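Local coordinates for protein tungsten formylmethanofuran dehydrogenase subunit E (Syntrophus aciditrophicus, PDB 3D00) that binds a zinc ion through a C-terminal treble-clef finger and is probably linked to microbial methanogenesis, though its exact role remains unsettled, at residues A[20-25]-A[63-68]; A[59-64]-A[77-82]; A[108-113]-A[140-145]. One frame throughout, in Å; residues are numbered along the deposited sequence.

Interaction 1: A[20-25]-A[63-68]; sequences TAFHGY and AVQLLT
Phe-22 and Leu-66 meet flank to flank, their side chains running past each other in opposite directions. The phenyl group stands with CG anti to the backbone N (chi1 -178°), which carries the ring off helix 12-23 toward helix 60-67. Leu-66 lies along the base of that ring: its CG comes within 3.7 Å of Phe-22 CD2, obliquely to the ring. The two branches divide the work, since Leu-66 CD1 rests 4.0 Å from Phe-22 CD2 while Leu-66 CD2 reaches back to within 3.9 Å of Phe-22 CB. The first torsion of Leu-66, -92°, well away from the staggered value, accompanies this fit. At the far end of the ring, Gln-65 extends its chain almost at right angles to Phe-22 and brings NE2 near the ring plane, at the edge, 4.0 Å from Phe-22 CZ. The polar partners of the amide lie outside the contact: OE1 accepts from Phe-72 N and pairs with NE2 of Gln-65 in the second subunit, while NE2 makes a weak hydrogen bond to Asp-62 OD1. Past the contact, at the helix end, Thr-68 OG1 donates to Val-64 O at 2.8 Å, approaching from above the carbonyl plane. Thus the C-terminal ends of two helices are joined near the dimer interface, Leu-66 also touching Ile-19 on helix 12-23 while Val-64 packs against helix 28-42 and strand 50-54.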
loop_
_atom_site.group_PDB
_atom_site.type_symbol
_atom_site.label_atom_id
_atom_site.label_comp_id
_atom_site.label_asym_id
_atom_site.label_seq_id
_atom_site.Cartn_x
_atom_site.Cartn_y
_atom_site.Cartn_z
ATOM N N THR A 20 12.290 -5.797 -8.300
ATOM C CA THR A 20 11.670 -6.798 -9.199
ATOM C C THR A 20 10.971 -7.920 -8.383
ATOM O O THR A 20 9.873 -8.373 -8.730
ATOM C CB THR A 20 12.713 -7.444 -10.175
ATOM O OG1 THR A 20 13.468 -6.418 -10.821
ATOM C CG2 THR A 20 12.041 -8.302 -11.248
ATOM N N ALA A 21 11.633 -8.367 -7.316
ATOM C CA ALA A 21 11.082 -9.355 -6.393
ATOM C C ALA A 21 9.748 -8.928 -5.794
ATOM O O ALA A 21 8.830 -9.735 -5.684
ATOM C CB ALA A 21 12.074 -9.615 -5.263
ATOM N N PHE A 22 9.673 -7.678 -5.358
ATOM C CA PHE A 22 8.505 -7.168 -4.632
ATOM C C PHE A 22 7.391 -6.680 -5.561
ATOM O O PHE A 22 6.213 -7.071 -5.415
ATOM C CB PHE A 22 8.939 -6.050 -3.688
ATOM C CG PHE A 22 7.820 -5.492 -2.870
ATOM C CD1 PHE A 22 7.063 -6.314 -2.046
ATOM C CD2 PHE A 22 7.504 -4.130 -2.932
ATOM C CE1 PHE A 22 5.996 -5.782 -1.300
ATOM C CE2 PHE A 22 6.478 -3.608 -2.189
ATOM C CZ PHE A 22 5.732 -4.441 -1.363
ATOM N N HIS A 23 7.775 -5.859 -6.528
ATOM C CA HIS A 23 6.852 -5.169 -7.427
ATOM C C HIS A 23 6.512 -6.044 -8.643
ATOM O O HIS A 23 5.476 -5.858 -9.266
ATOM C CB HIS A 23 7.535 -3.837 -7.840
ATOM C CG HIS A 23 6.705 -2.939 -8.715
ATOM N ND1 HIS A 23 5.763 -2.085 -8.206
ATOM C CD2 HIS A 23 6.683 -2.766 -10.062
ATOM C CE1 HIS A 23 5.185 -1.428 -9.194
ATOM N NE2 HIS A 23 5.728 -1.814 -10.329
ATOM N N GLY A 24 7.388 -6.984 -9.004
ATOM C CA GLY A 24 7.154 -7.843 -10.175
ATOM C C GLY A 24 7.893 -7.533 -11.485
ATOM O O GLY A 24 7.979 -8.398 -12.360
ATOM N N TYR A 25 8.419 -6.314 -11.613
ATOM C CA TYR A 25 9.093 -5.805 -12.824
ATOM C C TYR A 25 9.974 -4.652 -12.345
ATOM O O TYR A 25 9.612 -3.940 -11.391
ATOM C CB TYR A 25 8.043 -5.330 -13.862
ATOM C CG TYR A 25 8.578 -4.747 -15.183
ATOM C CD1 TYR A 25 9.182 -5.579 -16.155
ATOM C CD2 TYR A 25 8.442 -3.376 -15.494
ATOM C CE1 TYR A 25 9.697 -5.045 -17.390
ATOM C CE2 TYR A 25 8.949 -2.837 -16.730
ATOM C CZ TYR A 25 9.573 -3.678 -17.658
ATOM O OH TYR A 25 10.058 -3.177 -18.870
ATOM N N ALA A 63 8.512 1.907 -3.780
ATOM C CA ALA A 63 9.858 2.432 -3.464
ATOM C C ALA A 63 9.943 2.760 -1.978
ATOM O O ALA A 63 10.881 2.356 -1.284
ATOM C CB ALA A 63 10.136 3.691 -4.295
ATOM N N VAL A 64 8.936 3.475 -1.493
ATOM C CA VAL A 64 8.805 3.789 -0.072
ATOM C C VAL A 64 8.710 2.493 0.759
ATOM O O VAL A 64 9.528 2.255 1.629
ATOM C CB VAL A 64 7.604 4.771 0.203
ATOM C CG1 VAL A 64 7.398 5.005 1.730
ATOM C CG2 VAL A 64 7.825 6.098 -0.488
ATOM N N GLN A 65 7.774 1.608 0.457
ATOM C CA GLN A 65 7.630 0.367 1.218
ATOM C C GLN A 65 8.860 -0.479 1.255
ATOM O O GLN A 65 9.193 -1.052 2.321
ATOM C CB GLN A 65 6.467 -0.423 0.702
ATOM C CG GLN A 65 5.203 0.301 0.947
ATOM C CD GLN A 65 4.009 -0.529 0.667
ATOM O OE1 GLN A 65 3.216 -0.789 1.563
ATOM N NE2 GLN A 65 3.848 -0.941 -0.589
ATOM N N LEU A 66 9.580 -0.538 0.138
ATOM C CA LEU A 66 10.816 -1.325 0.072
ATOM C C LEU A 66 11.998 -0.733 0.816
ATOM O O LEU A 66 12.908 -1.456 1.193
ATOM C CB LEU A 66 11.278 -1.495 -1.381
ATOM C CG LEU A 66 10.837 -2.705 -2.211
ATOM C CD1 LEU A 66 11.048 -2.418 -3.732
ATOM C CD2 LEU A 66 11.607 -3.925 -1.760
ATOM N N LEU A 67 12.037 0.584 0.958
ATOM C CA LEU A 67 13.229 1.280 1.445
ATOM C C LEU A 67 13.139 1.899 2.844
ATOM O O LEU A 67 14.169 2.258 3.439
ATOM C CB LEU A 67 13.573 2.410 0.456
ATOM C CG LEU A 67 14.084 2.032 -0.930
ATOM C CD1 LEU A 67 14.212 3.231 -1.879
ATOM C CD2 LEU A 67 15.425 1.302 -0.765
ATOM N N THR A 68 11.906 2.094 3.330
ATOM C CA THR A 68 11.647 2.823 4.559
ATOM C C THR A 68 10.797 1.920 5.446
ATOM O O THR A 68 10.318 0.903 4.978
ATOM C CB THR A 68 10.836 4.116 4.299
ATOM O OG1 THR A 68 9.517 3.757 3.938
ATOM C CG2 THR A 68 11.416 4.999 3.146
#

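Interaction 2: A[59-64]-A[77-82]; sequences CLPDAV and LTVLPM
Leu-77 reaches from strand 77-79 to helix 60-67, touching both Pro-61 and Val-64. From CB its chain continues with CG anti to the backbone N (chi1 178°), and CB and CG serve as the stem that projects the fork at the helix. The branches then part. Leu-77 CD1 meets Val-64 CG1 tip to tip at 3.9 Å; Leu-77 CD2 settles 3.9 Å from the carbonyl oxygen Pro-61 O and 4.2 Å from Pro-61 CB, with Gln-65 CG as a further neighbour. Two residues on, Val-79 repeats the inward direction of the strand: its CG2 lies 3.9 Å from Pro-61 CG, the valine crossing the proline ring at about a right angle. The short axes of residues 60-64 and 77-79 run almost antiparallel, at 176°, and come within 10.0 Å. This is the helix-to-second-strand half of a beta-alpha-beta unit, in which strand 50-54 leads through helix 60-67 to strand 77-79, laid parallel beside the first. Asp-62 takes no part in this seam; its carboxylate hydrogen-bonds to Thr-71 and Gly-73 of the second subunit. No hydrogen bond crosses the contact, so helix and strand meet through apolar packing, mostly of methyl and methylene groups, in a buried seam.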
loop_
_atom_site.group_PDB
_atom_site.type_symbol
_atom_site.label_atom_id
_atom_site.label_comp_id
_atom_site.label_asym_id
_atom_site.label_seq_id
_atom_site.Cartn_x
_atom_site.Cartn_y
_atom_site.Cartn_z
ATOM N N CYS A 59 3.564 2.895 -8.641
ATOM C CA CYS A 59 4.994 2.612 -8.486
ATOM C C CYS A 59 5.642 3.190 -7.249
ATOM O O CYS A 59 6.314 2.492 -6.490
ATOM C CB CYS A 59 5.803 3.080 -9.720
ATOM S SG CYS A 59 5.539 2.081 -11.164
ATOM N N LEU A 60 5.486 4.483 -7.083
ATOM C CA LEU A 60 6.164 5.196 -6.036
ATOM C C LEU A 60 5.880 4.622 -4.659
ATOM O O LEU A 60 6.796 4.557 -3.843
ATOM C CB LEU A 60 5.814 6.673 -6.100
ATOM C CG LEU A 60 6.837 7.749 -5.732
ATOM C CD1 LEU A 60 8.250 7.373 -5.988
ATOM C CD2 LEU A 60 6.500 9.037 -6.472
ATOM N N PRO A 61 4.612 4.197 -4.363
ATOM C CA PRO A 61 4.483 3.549 -3.050
ATOM C C PRO A 61 5.427 2.379 -2.748
ATOM O O PRO A 61 5.828 2.228 -1.605
ATOM C CB PRO A 61 3.042 3.070 -3.061
ATOM C CG PRO A 61 2.323 4.049 -3.915
ATOM C CD PRO A 61 3.283 4.318 -5.026
ATOM N N ASP A 62 5.740 1.547 -3.742
ATOM C CA ASP A 62 6.619 0.394 -3.523
ATOM C C ASP A 62 8.051 0.761 -3.255
ATOM O O ASP A 62 8.735 0.028 -2.569
ATOM C CB ASP A 62 6.514 -0.596 -4.669
ATOM C CG ASP A 62 5.175 -1.332 -4.669
ATOM O OD1 ASP A 62 4.374 -1.184 -3.717
ATOM O OD2 ASP A 62 4.933 -2.092 -5.621
ATOM N N ALA A 63 8.512 1.907 -3.780
ATOM C CA ALA A 63 9.858 2.432 -3.464
ATOM C C ALA A 63 9.943 2.760 -1.978
ATOM O O ALA A 63 10.881 2.356 -1.284
ATOM C CB ALA A 63 10.136 3.691 -4.295
ATOM N N VAL A 64 8.936 3.475 -1.493
ATOM C CA VAL A 64 8.805 3.789 -0.072
ATOM C C VAL A 64 8.710 2.493 0.759
ATOM O O VAL A 64 9.528 2.255 1.629
ATOM C CB VAL A 64 7.604 4.771 0.203
ATOM C CG1 VAL A 64 7.398 5.005 1.730
ATOM C CG2 VAL A 64 7.825 6.098 -0.488
ATOM N N LEU A 77 2.817 5.078 5.807
ATOM C CA LEU A 77 2.650 5.559 4.433
ATOM C C LEU A 77 1.195 5.874 4.131
ATOM O O LEU A 77 0.311 4.991 4.277
ATOM C CB LEU A 77 3.108 4.517 3.438
ATOM C CG LEU A 77 2.971 4.796 1.931
ATOM C CD1 LEU A 77 3.665 6.091 1.455
ATOM C CD2 LEU A 77 3.425 3.611 1.096
ATOM N N THR A 78 0.973 7.114 3.690
ATOM C CA THR A 78 -0.282 7.579 3.121
ATOM C C THR A 78 -0.083 7.774 1.612
ATOM O O THR A 78 0.918 8.298 1.171
ATOM C CB THR A 78 -0.718 8.909 3.841
ATOM O OG1 THR A 78 -1.094 8.584 5.179
ATOM C CG2 THR A 78 -1.925 9.602 3.198
ATOM N N VAL A 79 -1.067 7.354 0.831
ATOM C CA VAL A 79 -1.085 7.571 -0.577
ATOM C C VAL A 79 -2.273 8.496 -0.874
ATOM O O VAL A 79 -3.416 8.204 -0.497
ATOM C CB VAL A 79 -1.212 6.246 -1.322
ATOM C CG1 VAL A 79 -1.391 6.502 -2.790
ATOM C CG2 VAL A 79 0.076 5.356 -1.029
ATOM N N LEU A 80 -1.970 9.659 -1.414
ATOM C CA LEU A 80 -2.988 10.575 -1.917
ATOM C C LEU A 80 -2.948 10.391 -3.410
ATOM O O LEU A 80 -1.986 10.757 -4.057
ATOM C CB LEU A 80 -2.642 12.001 -1.530
ATOM C CG LEU A 80 -2.495 12.198 -0.017
ATOM C CD1 LEU A 80 -1.927 13.574 0.229
ATOM C CD2 LEU A 80 -3.838 12.059 0.723
ATOM N N PRO A 81 -3.980 9.771 -3.993
ATOM C CA PRO A 81 -3.951 9.535 -5.433
ATOM C C PRO A 81 -4.224 10.786 -6.270
ATOM O O PRO A 81 -5.326 10.970 -6.806
ATOM C CB PRO A 81 -5.027 8.480 -5.616
ATOM C CG PRO A 81 -6.024 8.835 -4.572
ATOM C CD PRO A 81 -5.204 9.232 -3.376
HETATM N N MSE A 82 -3.225 11.655 -6.384
HETATM C CA MSE A 82 -3.384 12.911 -7.117
HETATM C C MSE A 82 -2.672 12.912 -8.465
HETATM O O MSE A 82 -2.662 13.908 -9.140
HETATM C CB MSE A 82 -2.917 14.063 -6.252
HETATM C CG MSE A 82 -3.727 14.177 -5.015
HETATM SE SE MSE A 82 -3.242 15.640 -3.907
HETATM C CE MSE A 82 -1.455 15.107 -3.557
#

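Interaction 3: A[108-113]-A[140-145]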
loop_
_atom_site.group_PDB
_atom_site.type_symbol
_atom_site.label_atom_id
_atom_site.label_comp_id
_atom_site.label_asym_id
_atom_site.label_seq_id
_atom_site.Cartn_x
_atom_site.Cartn_y
_atom_site.Cartn_z
ATOM N N GLY A 108 16.929 17.266 -20.117
ATOM C CA GLY A 108 17.390 17.630 -21.421
ATOM C C GLY A 108 18.220 16.468 -21.880
ATOM O O GLY A 108 17.867 15.825 -22.871
ATOM N N PRO A 109 19.313 16.160 -21.141
ATOM C CA PRO A 109 20.156 15.028 -21.530
ATOM C C PRO A 109 19.454 13.662 -21.585
ATOM O O PRO A 109 20.109 12.679 -21.958
ATOM C CB PRO A 109 21.265 15.014 -20.463
ATOM C CG PRO A 109 21.252 16.380 -19.856
ATOM C CD PRO A 109 19.839 16.854 -19.949
ATOM N N TRP A 110 18.153 13.620 -21.238
ATOM C CA TRP A 110 17.403 12.360 -21.017
ATOM C C TRP A 110 16.016 12.348 -21.701
ATOM O O TRP A 110 14.982 12.471 -21.042
ATOM C CB TRP A 110 17.245 12.114 -19.511
ATOM C CG TRP A 110 18.445 12.526 -18.682
ATOM C CD1 TRP A 110 18.542 13.627 -17.842
ATOM C CD2 TRP A 110 19.718 11.854 -18.610
ATOM N NE1 TRP A 110 19.799 13.658 -17.254
ATOM C CE2 TRP A 110 20.536 12.590 -17.712
ATOM C CE3 TRP A 110 20.236 10.694 -19.192
ATOM C CZ2 TRP A 110 21.843 12.200 -17.405
ATOM C CZ3 TRP A 110 21.535 10.315 -18.892
ATOM C CH2 TRP A 110 22.322 11.063 -18.007
ATOM N N GLN A 111 15.998 12.152 -23.024
ATOM C CA GLN A 111 14.737 12.166 -23.805
ATOM C C GLN A 111 13.912 10.886 -23.567
ATOM O O GLN A 111 12.679 10.909 -23.652
ATOM C CB GLN A 111 14.969 12.407 -25.333
ATOM C CG GLN A 111 16.027 13.452 -25.737
ATOM C CD GLN A 111 15.787 14.850 -25.163
ATOM N N GLU A 112 14.577 9.779 -23.241
ATOM C CA GLU A 112 13.852 8.543 -22.900
ATOM C C GLU A 112 13.103 8.663 -21.588
ATOM O O GLU A 112 11.947 8.282 -21.511
ATOM C CB GLU A 112 14.776 7.319 -22.869
ATOM C CG GLU A 112 15.124 6.744 -24.258
ATOM C CD GLU A 112 13.890 6.300 -25.049
ATOM O OE1 GLU A 112 13.054 5.533 -24.512
ATOM O OE2 GLU A 112 13.759 6.724 -26.214
ATOM N N ILE A 113 13.752 9.200 -20.561
ATOM C CA ILE A 113 13.041 9.509 -19.333
ATOM C C ILE A 113 11.898 10.486 -19.633
ATOM O O ILE A 113 10.786 10.303 -19.155
ATOM C CB ILE A 113 13.954 10.055 -18.254
ATOM C CG1 ILE A 113 15.068 9.058 -17.926
ATOM C CG2 ILE A 113 13.132 10.362 -16.991
ATOM C CD1 ILE A 113 15.991 9.550 -16.823
ATOM N N PRO A 140 19.885 11.089 -9.270
ATOM C CA PRO A 140 19.057 12.171 -8.726
ATOM C C PRO A 140 19.084 13.496 -9.520
ATOM O O PRO A 140 18.436 14.431 -9.111
ATOM C CB PRO A 140 19.683 12.400 -7.350
ATOM C CG PRO A 140 21.145 12.167 -7.614
ATOM C CD PRO A 140 21.164 10.971 -8.556
ATOM N N ASP A 141 19.825 13.586 -10.625
ATOM C CA ASP A 141 19.926 14.850 -11.403
ATOM C C ASP A 141 18.586 15.358 -11.981
ATOM O O ASP A 141 18.422 16.553 -12.255
ATOM C CB ASP A 141 20.962 14.718 -12.537
ATOM C CG ASP A 141 22.366 14.291 -12.046
ATOM O OD1 ASP A 141 22.642 14.342 -10.833
ATOM O OD2 ASP A 141 23.206 13.905 -12.889
ATOM N N ILE A 142 17.624 14.469 -12.144
ATOM C CA ILE A 142 16.310 14.861 -12.636
ATOM C C ILE A 142 15.305 15.184 -11.526
ATOM O O ILE A 142 14.128 15.431 -11.790
ATOM C CB ILE A 142 15.755 13.776 -13.548
ATOM C CG1 ILE A 142 15.742 12.415 -12.838
ATOM C CG2 ILE A 142 16.617 13.720 -14.817
ATOM C CD1 ILE A 142 14.793 11.390 -13.467
ATOM N N LEU A 143 15.794 15.242 -10.294
ATOM C CA LEU A 143 14.942 15.470 -9.123
ATOM C C LEU A 143 15.044 16.894 -8.547
ATOM O O LEU A 143 16.071 17.540 -8.681
ATOM C CB LEU A 143 15.303 14.419 -8.067
ATOM C CG LEU A 143 15.188 12.975 -8.548
ATOM C CD1 LEU A 143 15.553 12.044 -7.406
ATOM C CD2 LEU A 143 13.817 12.684 -9.064
ATOM N N GLU A 144 13.957 17.393 -7.967
ATOM C CA GLU A 144 13.978 18.628 -7.184
ATOM C C GLU A 144 13.392 18.362 -5.801
ATOM O O GLU A 144 12.560 17.503 -5.624
ATOM C CB GLU A 144 13.205 19.770 -7.865
ATOM C CG GLU A 144 13.516 21.204 -7.330
ATOM C CD GLU A 144 15.034 21.493 -7.082
ATOM O OE1 GLU A 144 15.578 21.164 -5.979
ATOM O OE2 GLU A 144 15.705 22.045 -7.989
ATOM N N LEU A 145 13.811 19.161 -4.841
ATOM C CA LEU A 145 13.493 18.974 -3.429
ATOM C C LEU A 145 12.876 20.267 -2.929
ATOM O O LEU A 145 13.290 21.351 -3.341
ATOM C CB LEU A 145 14.801 18.790 -2.686
ATOM C CG LEU A 145 15.295 17.611 -1.890
ATOM C CD1 LEU A 145 16.694 18.061 -1.393
ATOM C CD2 LEU A 145 14.391 17.312 -0.752
#
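Ile-142 meets both Trp-110 and Ile-113, one branch for each, and it sits within the turn closed by Pro-140 O, which accepts the backbone N of Leu-143 at 3.0 Å and bends the chain just ahead of strand 143-149. Asp-141 starts out toward Trp-110 but stops short of touching it. Then comes Ile-142, with CG1 lodged between its backbone N and carbonyl carbon (chi1 55°), a choice that sends the two branches to different partners. CG2 lies obliquely to the indole, 3.6 Å from Trp-110 CD1 and 4.0 Å from Trp-110 NE1. CD1, at the end of the other branch, meets Ile-113 CD1 tip to tip at 4.0 Å. An alanine here would remove both branches and is likely to leave a gap beside the indole and the end of Ile-113 without its mate. Pro-109 CB lies over one face of the same indole, which also touches Glu-134, Glu-137 and Ala-138 of helix 129-138. In the alpha+beta core of the FmdE family the contact thus fastens the start of helix 111-117 to the entry of a strand that is outermost in the mixed sheet within this chain and pairs antiparallel with strand 96-102. Leu-143 opens that strand and packs on Phe-35, Met-36 and Leu-39 of helix 28-42. Glu-144 pairs through its backbone with Phe-101, while its OE1 takes the N-H of Leu-145 on the anti side, 2.9 Å from Leu-145 N. Leu-145 in turn packs on Leu-39 and on Val-98 of the neighbouring strand.

From the N terminus, interaction 1 joins helix 12-23 to helix 60-67, closing a loop of 37 residues that holds helix 28-42 and strand 50-54. Interaction 2 starts on that second helix before interaction 1 has ended, sharing Ala-63 and Val-64, so the contacts interlock on one helix and the loops follow one another; it closes only 12 residues, with strand 77-79. A probable hydrogen bond from His-23 ND1 to Asp-62 OD2 couples them, and both adjoin the second subunit. Interaction 3 follows in series, its centre about 20 Å from that of interaction 2, and closes 26 residues including helix 129-138. Interactions 2 and 3 reach the two strands outermost within this chain in one mixed sheet.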